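Local coordinates for Esterase/lipase-like protein (Caldicellulosiruptor lactoaceticus 6A, PDB 6A6O) that hydrolyses both acetyl esters and beta-1,4-linked xylosides, acting as a bifunctional acetyl esterase and xylosidase, at residues I57-G62 and L130-G135. Residues are numbered along the deposited sequence; the frame is centred on the assembly and turned at random.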
ATOM      1  N   ILE A  57      -1.592  -8.873   4.319  1.00 23.30           N
ATOM      2  CA  ILE A  57      -1.478  -7.443   4.045  1.00 24.05           C
ATOM      3  C   ILE A  57      -0.066  -7.158   3.555  1.00 25.59           C
ATOM      4  O   ILE A  57       0.913  -7.550   4.202  1.00 26.84           O
ATOM      5  CB  ILE A  57      -1.785  -6.592   5.291  1.00 22.66           C
ATOM      6  CG1 ILE A  57      -3.279  -6.664   5.651  1.00 22.94           C
ATOM      7  CG2 ILE A  57      -1.332  -5.157   5.064  1.00 25.90           C
ATOM      8  CD1 ILE A  57      -4.183  -5.849   4.704  1.00 23.67           C
ATOM      9  N   ILE A  58       0.047  -6.464   2.427  1.00 22.72           N
ATOM     10  CA  ILE A  58       1.336  -5.959   1.964  1.00 25.05           C
ATOM     11  C   ILE A  58       1.461  -4.519   2.425  1.00 23.76           C
ATOM     12  O   ILE A  58       0.597  -3.686   2.117  1.00 24.09           O
ATOM     13  CB  ILE A  58       1.472  -6.053   0.435  1.00 22.93           C
ATOM     14  CG1 ILE A  58       1.168  -7.474  -0.046  1.00 25.43           C
ATOM     15  CG2 ILE A  58       2.873  -5.610   0.005  1.00 23.86           C
ATOM     16  CD1 ILE A  58       1.064  -7.579  -1.573  1.00 28.68           C
ATOM     17  N   VAL A  59       2.535  -4.225   3.148  1.00 24.51           N
ATOM     18  CA  VAL A  59       2.752  -2.919   3.753  1.00 24.64           C
ATOM     19  C   VAL A  59       3.592  -2.066   2.814  1.00 25.23           C
ATOM     20  O   VAL A  59       4.674  -2.487   2.382  1.00 22.81           O
ATOM     21  CB  VAL A  59       3.427  -3.049   5.124  1.00 23.53           C
ATOM     22  CG1 VAL A  59       3.750  -1.652   5.671  1.00 22.50           C
ATOM     23  CG2 VAL A  59       2.536  -3.829   6.068  1.00 24.56           C
ATOM     24  N   PHE A  60       3.087  -0.864   2.488  1.00 22.63           N
ATOM     25  CA  PHE A  60       3.793   0.106   1.658  1.00 22.56           C
ATOM     26  C   PHE A  60       4.328   1.203   2.574  1.00 23.56           C
ATOM     27  O   PHE A  60       3.563   2.102   2.961  1.00 23.26           O
ATOM     28  CB  PHE A  60       2.867   0.726   0.600  1.00 22.68           C
ATOM     29  CG  PHE A  60       2.331  -0.220  -0.446  1.00 25.45           C
ATOM     30  CD1 PHE A  60       2.491  -1.594  -0.370  1.00 26.13           C
ATOM     31  CD2 PHE A  60       1.647   0.306  -1.532  1.00 24.49           C
ATOM     32  CE1 PHE A  60       1.983  -2.421  -1.348  1.00 25.16           C
ATOM     33  CE2 PHE A  60       1.133  -0.516  -2.525  1.00 26.80           C
ATOM     34  CZ  PHE A  60       1.292  -1.882  -2.434  1.00 26.53           C
ATOM     35  N   PRO A  61       5.610   1.208   2.929  1.00 24.00           N
ATOM     36  CA  PRO A  61       6.128   2.275   3.791  1.00 22.69           C
ATOM     37  C   PRO A  61       6.133   3.615   3.068  1.00 25.16           C
ATOM     38  O   PRO A  61       6.141   3.686   1.838  1.00 25.09           O
ATOM     39  CB  PRO A  61       7.559   1.812   4.113  1.00 24.63           C
ATOM     40  CG  PRO A  61       7.929   0.951   2.952  1.00 28.81           C
ATOM     41  CD  PRO A  61       6.671   0.279   2.488  1.00 26.00           C
ATOM     42  N   GLY A  62       6.132   4.692   3.860  1.00 24.00           N
ATOM     43  CA  GLY A  62       6.234   6.041   3.336  1.00 22.29           C
ATOM     44  C   GLY A  62       7.680   6.483   3.173  1.00 28.38           C
ATOM     45  O   GLY A  62       8.617   5.691   3.269  1.00 29.32           O
ATOM     46  N   LEU A 130      -1.606  -1.903   2.782  1.00 20.75           N
ATOM     47  CA  LEU A 130      -1.619  -0.902   3.842  1.00 22.61           C
ATOM     48  C   LEU A 130      -0.445   0.034   3.588  1.00 22.73           C
ATOM     49  O   LEU A 130       0.692  -0.418   3.446  1.00 23.06           O
ATOM     50  CB  LEU A 130      -1.541  -1.573   5.229  1.00 20.31           C
ATOM     51  CG  LEU A 130      -1.589  -0.689   6.484  1.00 21.65           C
ATOM     52  CD1 LEU A 130      -2.114  -1.433   7.706  1.00 23.87           C
ATOM     53  CD2 LEU A 130      -0.194  -0.110   6.796  1.00 21.69           C
ATOM     54  N   GLY A 131      -0.712   1.330   3.484  1.00 22.84           N
ATOM     55  CA  GLY A 131       0.317   2.287   3.130  1.00 21.34           C
ATOM     56  C   GLY A 131       0.290   3.506   4.028  1.00 23.43           C
ATOM     57  O   GLY A 131      -0.764   3.942   4.484  1.00 21.03           O
ATOM     58  N   PHE A 132       1.485   4.045   4.267  1.00 19.72           N
ATOM     59  CA  PHE A 132       1.709   5.257   5.041  1.00 23.26           C
ATOM     60  C   PHE A 132       2.215   6.372   4.133  1.00 19.93           C
ATOM     61  O   PHE A 132       3.206   6.185   3.417  1.00 22.42           O
ATOM     62  CB  PHE A 132       2.758   5.032   6.135  1.00 24.49           C
ATOM     63  CG  PHE A 132       2.399   3.984   7.141  1.00 23.78           C
ATOM     64  CD1 PHE A 132       2.698   2.646   6.915  1.00 23.48           C
ATOM     65  CD2 PHE A 132       1.788   4.347   8.335  1.00 21.90           C
ATOM     66  CE1 PHE A 132       2.392   1.688   7.875  1.00 20.82           C
ATOM     67  CE2 PHE A 132       1.477   3.408   9.289  1.00 22.09           C
ATOM     68  CZ  PHE A 132       1.770   2.071   9.056  1.00 21.99           C
ATOM     69  N   SER A 133       1.591   7.549   4.221  1.00 23.59           N
ATOM     70  CA  SER A 133       2.095   8.777   3.582  1.00 26.93           C
ATOM     71  C   SER A 133       2.260   8.537   2.083  1.00 24.76           C
ATOM     72  O   SER A 133       1.265   8.204   1.415  1.00 23.22           O
ATOM     73  CB  SER A 133       3.365   9.224   4.325  1.00 26.09           C
ATOM     74  OG  SER A 133       3.764  10.510   3.877  1.00 29.81           O
ATOM     75  N   ALA A 134       3.456   8.688   1.503  1.00 23.84           N
ATOM     76  CA  ALA A 134       3.631   8.374   0.086  1.00 22.41           C
ATOM     77  C   ALA A 134       3.347   6.902  -0.210  1.00 22.69           C
ATOM     78  O   ALA A 134       2.914   6.568  -1.316  1.00 22.72           O
ATOM     79  CB  ALA A 134       5.044   8.739  -0.369  1.00 25.79           C
ATOM     80  N   GLY A 135       3.617   6.005   0.749  1.00 22.87           N
ATOM     81  CA  GLY A 135       3.184   4.624   0.598  1.00 19.38           C
ATOM     82  C   GLY A 135       1.674   4.485   0.568  1.00 23.53           C
ATOM     83  O   GLY A 135       1.138   3.588  -0.093  1.00 23.04           O
TER
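With CG1 of Ile57 beside its own amide nitrogen (chi1 -70°), the CG2 branch swings to the opposite side and meets Leu130 CB at 3.6 Å. Val59 holds CG1 trans to N (chi1 175°), which brings that methyl to the edge of the Phe132 ring, 4.2 Å from CE1. Val59 and Leu130 lie on one sheet face; Ile57, Val59 and Phe132 meet helix 74-82, while Leu130 packs on strand 167-170. Phe60 projects from the other face, its ring packing on Leu138, Ala139 and Val142 of helix 134-142. Gly135 O lies near the plane of that ring, at its edge, 3.6 Å from Phe60 CD2.

The parallel ladder is evident from three bonds: Leu130 N to Ile58 O, Phe60 N to Leu130 O (2.6 Å) and Phe132 N to Phe60 O. Beyond it the chain turns sharply: Ser133 has positive phi (57°), and Gly135 CA makes CA-H...O contacts with Phe60 O (3.5 Å) and Pro61 O (3.3 Å).

This strand-turn-helix geometry is consistent with a GxSxG nucleophile elbow, as in alpha/beta-hydrolases. Ser133 OG hydrogen-bonds His254 NE2, consistent with Ser133 being the esterase nucleophile in a triad with His254 and Asp222.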